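Local coordinates for protein imidazoleglycerol-phosphate dehydratase (Pyrococcus furiosus, PDB 5DNX) that catalyses the dehydration of D-erythro-1-(imidazol-4-yl)glycerol 3-phosphate to 3-(imidazol-4-yl)-2-oxopropyl phosphate, the sixth step of L-histidine biosynthesis, at residues Ala87-Ser92 with Val148-Lys153; Asn106-Glu111 with Ser140-His145. All coordinates share one frame; numbering follows the deposited sequence. Where two conformers were deposited one is given.

In the fold
Both contacts use helix 144-162 and meet at one manganese site. Contact 1 lays helix residues 148-153 on strand 87-94, while contact 2 ties the turn leading into the helix, and its first residues, to the loop 106-111. Their centres are about 12 Å apart, and they touch directly where L88 N lies 3.0 Å from S140 O, a probable hydrogen bond between neighbouring strands. From contact 1 E149 and from contact 2 H145, four residues apart on the helix, bind the same manganese, to which the triazole phosphonate 5LD is also bound. Along the chain, contact 2 is nested inside the loop that contact 1 closes.

Contact 1: residues Ala87-Ser92 with Val148-Lys153; sequences ALVLVS and VEAAFK. With MN (manganese (II) ion), chain E; 5LD ([(2R)-2-hydroxy-3-(1H-1,2,4-triazol-1-yl)propyl]phosphonic acid), chain F.
Helix 144-162 packs here on the mixed sheet of strands 77-84, 87-94, 133-140 and 100-104, and one flank of the helix carries part of the manganese site. Strand 87-92 and helix 148-153 run broadly the same way, their N-to-C directions 35° apart and their axes 7.9 Å from each other. The close spacing goes with small side chains: the CA atoms of V89 and A150 approach to 6.1 Å. V89 straddles the two alanines with its methyls. V89 CG2, which stands anti to its own carbonyl carbon, meets A150 CB at 3.8 Å, while V89 CG1, anti to the backbone N (chi1 176°), reaches the backbone of A151 at its CA, 4.2 Å away. Two residues along the strand, V91 has the same rotamer, and V91 CG2 comes against the carbonyl oxygen A151 O at 3.8 Å. A87 makes a looser methyl-to-methyl contact with A150. All five touching residues are buried, and the joint is purely one of packing.

On a flank of the helix, E149 and K153, one turn apart, hold the metal and the bound phosphonate. The extended E149 side chain carries OE1 out to manganese, at 2.2 Å. K153, also extended, brings NZ within 2.8 Å of phosphonate oxygen O10 of 5LD in a hydrogen bond; a long salt bridge to E149 OE2 accompanies it. H29 and H145, with H53 of a neighbouring subunit, complete the protein ligands of this manganese.

In the sheet, strand 87-94 lies between strands 77-84 and 133-140, with I136 of the latter touching both V89 and A151. L88 and L90 point away from the helix; their side chains pack on I81 and on neighbouring subunits. On the helix's far side V148 and F152 pack on M30 of helix 25-38.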
# COMPACT_ATOMS: atom_id res chain seq x y z
N ALA A 87 0.00 17.37 30.24
CA ALA A 87 -1.30 16.71 30.31
C ALA A 87 -2.48 17.68 30.26
O ALA A 87 -2.46 18.76 30.84
CB ALA A 87 -1.40 15.84 31.56
N LEU A 88 -3.53 17.25 29.60
CA LEU A 88 -4.80 17.95 29.56
C LEU A 88 -5.86 16.87 29.55
O LEU A 88 -5.97 16.10 28.61
CB LEU A 88 -4.89 18.79 28.29
CG LEU A 88 -6.11 19.72 28.21
CD1 LEU A 88 -6.09 20.73 29.35
CD2 LEU A 88 -6.13 20.43 26.86
N VAL A 89 -6.63 16.79 30.63
CA VAL A 89 -7.54 15.66 30.85
C VAL A 89 -8.93 16.19 31.16
O VAL A 89 -9.10 17.02 32.04
CB VAL A 89 -7.05 14.74 31.98
CG1 VAL A 89 -8.05 13.61 32.26
CG2 VAL A 89 -5.66 14.15 31.66
N LEU A 90 -9.92 15.68 30.43
CA LEU A 90 -11.31 16.01 30.67
C LEU A 90 -11.90 14.93 31.57
O LEU A 90 -11.75 13.72 31.29
CB LEU A 90 -12.08 16.09 29.36
CG LEU A 90 -13.61 16.13 29.41
CD1 LEU A 90 -14.20 17.31 30.17
CD2 LEU A 90 -14.15 16.11 27.99
N VAL A 91 -12.60 15.37 32.61
CA VAL A 91 -13.28 14.47 33.53
C VAL A 91 -14.74 14.90 33.54
O VAL A 91 -15.05 16.09 33.77
CB VAL A 91 -12.70 14.53 34.96
CG1 VAL A 91 -13.50 13.63 35.90
CG2 VAL A 91 -11.24 14.13 34.94
N SER A 92 -15.63 13.96 33.24
CA SER A 92 -17.06 14.26 33.16
C SER A 92 -17.83 13.24 33.95
O SER A 92 -17.68 12.03 33.72
CB SER A 92 -17.51 14.29 31.68
OG SER A 92 -18.86 14.70 31.54
N VAL A 148 -2.24 10.96 35.19
CA VAL A 148 -3.00 10.34 36.25
C VAL A 148 -3.37 11.35 37.33
O VAL A 148 -4.53 11.36 37.79
CB VAL A 148 -2.27 9.13 36.81
CG1 VAL A 148 -3.03 8.54 38.00
CG2 VAL A 148 -2.09 8.03 35.74
N GLU A 149 -2.44 12.22 37.69
CA GLU A 149 -2.73 13.23 38.70
C GLU A 149 -3.77 14.22 38.17
O GLU A 149 -4.66 14.62 38.91
CB GLU A 149 -1.48 13.93 39.18
CG GLU A 149 -1.76 14.89 40.33
CD GLU A 149 -0.52 15.48 40.96
OE1 GLU A 149 0.62 15.01 40.72
OE2 GLU A 149 -0.71 16.45 41.71
N ALA A 150 -3.69 14.61 36.90
CA ALA A 150 -4.74 15.44 36.31
C ALA A 150 -6.12 14.77 36.40
O ALA A 150 -7.11 15.43 36.71
CB ALA A 150 -4.42 15.81 34.89
N ALA A 151 -6.18 13.46 36.17
CA ALA A 151 -7.43 12.73 36.31
C ALA A 151 -7.96 12.79 37.76
O ALA A 151 -9.15 13.02 37.96
CB ALA A 151 -7.26 11.30 35.84
N PHE A 152 -7.11 12.59 38.76
CA PHE A 152 -7.57 12.68 40.16
C PHE A 152 -7.96 14.10 40.58
O PHE A 152 -8.97 14.29 41.26
CB PHE A 152 -6.54 12.09 41.14
CG PHE A 152 -6.59 10.59 41.26
CD1 PHE A 152 -7.33 9.99 42.28
CD2 PHE A 152 -5.90 9.78 40.37
CE1 PHE A 152 -7.37 8.62 42.41
CE2 PHE A 152 -5.92 8.38 40.51
CZ PHE A 152 -6.67 7.81 41.52
N LYS A 153 -7.18 15.10 40.17
CA LYS A 153 -7.53 16.50 40.38
C LYS A 153 -8.89 16.79 39.74
O LYS A 153 -9.77 17.43 40.35
CB LYS A 153 -6.48 17.43 39.78
CG LYS A 153 -5.14 17.50 40.50
CD LYS A 153 -4.17 18.37 39.68
CE LYS A 153 -2.93 18.76 40.47
NZ LYS A 153 -1.86 19.35 39.61
MN MN E . 2.45 14.96 41.87
O10 5LD F . 0.38 20.59 40.63
P9 5LD F . 0.93 20.88 42.03
O11 5LD F . 2.25 21.60 41.95
O12 5LD F . -0.06 21.59 42.91
C8 5LD F . 1.21 19.28 42.86
C7 5LD F . 1.89 18.16 42.06
O13 5LD F . 1.85 16.94 42.82
C6 5LD F . 3.36 18.46 41.78
N2 5LD F . 3.87 17.72 40.62
N1 5LD F . 3.65 16.34 40.54
C5 5LD F . 4.23 15.98 39.40
N4 5LD F . 4.80 17.05 38.79
C3 5LD F . 4.58 18.12 39.59

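Contact 2: residues Asn106-Glu111 with Ser140-His145; sequences NIKDAE and SGENAH. With MN (manganese (II) ion), chain E; 5LD ([(2R)-2-hydroxy-3-(1H-1,2,4-triazol-1-yl)propyl]phosphonic acid), chain F.
H145 and E111 meet in a His-carboxylate hydrogen bond: H145 ND1 donates to E111 OE2 at 2.8 Å, in the ring plane and on the oxygen's syn lone pair. E111 reaches it with CG anti to the backbone N (chi1 -171°), its carboxylate plane turned 55° from the ring. H145 NE2, the other ring nitrogen, binds manganese at 2.3 Å, and the triazole carbon C5 of 5LD lies over one ring face. E111 OE1 is held separately, by H52 and S117 of a neighbouring subunit.

Behind this pair the backbones are tied. E142 O accepts from both K108 N (3.0 Å) and D109 N (2.9 Å), the second nearly straight at 174°, and A144 N donates back to D109 O, making a single bridge between D109 and N143. A144 CB presses on I107 CG2 at 3.5 Å. N143 caps the helix start with OD1 on H146 N. Farther out, the E142 carboxylate lies alongside the aliphatic chain of K108, while D109 OD2 forms a salt bridge with K120 of a neighbouring subunit.

Without the carboxylate, as with an alanine at E111, H145 ND1 would probably lose its acceptor, the imidazole its fixed orientation, and H52 and S117 of the neighbouring subunit their partner. Accepting from ND1, the carboxylate holds the ring with NE2 toward the manganese, second shell to a first-shell ligand.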
# COMPACT_ATOMS: atom_id res chain seq x y z
N ASN A 106 -3.58 7.79 27.23
CA ASN A 106 -2.49 7.36 26.35
C ASN A 106 -1.18 7.81 26.98
O ASN A 106 -0.75 8.95 26.78
CB ASN A 106 -2.68 7.97 24.96
CG ASN A 106 -1.71 7.38 23.92
OD1 ASN A 106 -0.77 6.68 24.25
ND2 ASN A 106 -1.96 7.67 22.67
N ILE A 107 -0.58 6.93 27.75
CA ILE A 107 0.64 7.26 28.46
C ILE A 107 1.83 6.92 27.59
O ILE A 107 2.02 5.76 27.26
CB ILE A 107 0.73 6.52 29.80
CG1 ILE A 107 -0.39 7.01 30.74
CG2 ILE A 107 2.11 6.72 30.43
CD1 ILE A 107 -0.48 6.23 32.04
N LYS A 108 2.64 7.91 27.26
CA LYS A 108 3.83 7.72 26.43
C LYS A 108 5.06 7.48 27.30
O LYS A 108 5.83 6.60 27.03
CB LYS A 108 4.04 8.93 25.52
CG LYS A 108 5.16 8.78 24.50
CD LYS A 108 5.20 9.99 23.58
CE LYS A 108 5.95 9.72 22.29
NZ LYS A 108 7.40 9.50 22.53
N ASP A 109 5.23 8.30 28.34
CA ASP A 109 6.36 8.21 29.27
C ASP A 109 5.88 7.61 30.59
O ASP A 109 5.30 8.31 31.45
CB ASP A 109 6.98 9.59 29.50
CG ASP A 109 7.53 10.21 28.20
OD1 ASP A 109 7.95 9.46 27.30
OD2 ASP A 109 7.54 11.46 28.10
N ALA A 110 6.11 6.32 30.74
CA ALA A 110 5.67 5.57 31.92
C ALA A 110 6.45 6.00 33.15
O ALA A 110 7.60 6.49 33.05
CB ALA A 110 5.86 4.07 31.69
N GLU A 111 5.86 5.78 34.32
CA GLU A 111 6.51 6.07 35.58
C GLU A 111 6.18 4.97 36.59
O GLU A 111 5.01 4.64 36.75
CB GLU A 111 6.00 7.41 36.08
CG GLU A 111 6.77 7.93 37.28
CD GLU A 111 6.42 9.37 37.60
OE1 GLU A 111 6.57 10.23 36.69
OE2 GLU A 111 5.92 9.63 38.73
N SER A 140 -4.60 15.80 25.72
CA SER A 140 -3.19 15.98 25.40
C SER A 140 -2.36 15.34 26.48
O SER A 140 -2.83 15.15 27.59
CB SER A 140 -2.82 17.46 25.33
OG SER A 140 -3.50 18.10 24.28
N GLY A 141 -1.12 15.02 26.14
CA GLY A 141 -0.18 14.62 27.18
C GLY A 141 0.61 13.38 26.93
O GLY A 141 0.27 12.55 26.07
N GLU A 142 1.72 13.28 27.66
CA GLU A 142 2.65 12.15 27.55
C GLU A 142 3.05 11.52 28.88
O GLU A 142 3.27 10.32 28.96
CB GLU A 142 3.90 12.64 26.78
CG GLU A 142 3.51 13.18 25.39
CD GLU A 142 4.65 13.25 24.40
OE1 GLU A 142 5.80 13.38 24.84
OE2 GLU A 142 4.39 13.18 23.18
N ASN A 143 3.19 12.35 29.91
CA ASN A 143 3.74 11.90 31.18
C ASN A 143 2.73 11.19 32.07
O ASN A 143 1.69 11.75 32.38
CB ASN A 143 4.29 13.11 31.93
CG ASN A 143 5.00 12.72 33.20
OD1 ASN A 143 4.37 12.52 34.22
ND2 ASN A 143 6.32 12.57 33.13
N ALA A 144 3.07 9.99 32.52
CA ALA A 144 2.16 9.18 33.31
C ALA A 144 1.64 9.88 34.57
O ALA A 144 0.45 9.85 34.86
CB ALA A 144 2.83 7.87 33.71
N HIS A 145 2.56 10.47 35.33
CA HIS A 145 2.21 11.13 36.60
C HIS A 145 1.30 12.33 36.32
O HIS A 145 0.29 12.51 36.99
CB HIS A 145 3.50 11.53 37.28
CG HIS A 145 3.38 12.08 38.66
ND1 HIS A 145 4.30 11.75 39.63
CD2 HIS A 145 2.57 13.01 39.21
CE1 HIS A 145 4.05 12.44 40.74
NE2 HIS A 145 3.00 13.21 40.51
MN MN E . 2.45 14.96 41.87
O10 5LD F . 0.38 20.59 40.63
P9 5LD F . 0.93 20.88 42.03
O11 5LD F . 2.25 21.60 41.95
O12 5LD F . -0.06 21.59 42.91
C8 5LD F . 1.21 19.28 42.86
C7 5LD F . 1.89 18.16 42.06
O13 5LD F . 1.85 16.94 42.82
C6 5LD F . 3.36 18.46 41.78
N2 5LD F . 3.87 17.72 40.62
N1 5LD F . 3.65 16.34 40.54
C5 5LD F . 4.23 15.98 39.40
N4 5LD F . 4.80 17.05 38.79
C3 5LD F . 4.58 18.12 39.59
O HOH W 1 0.78 10.24 24.80
O HOH W 2 7.40 13.12 30.44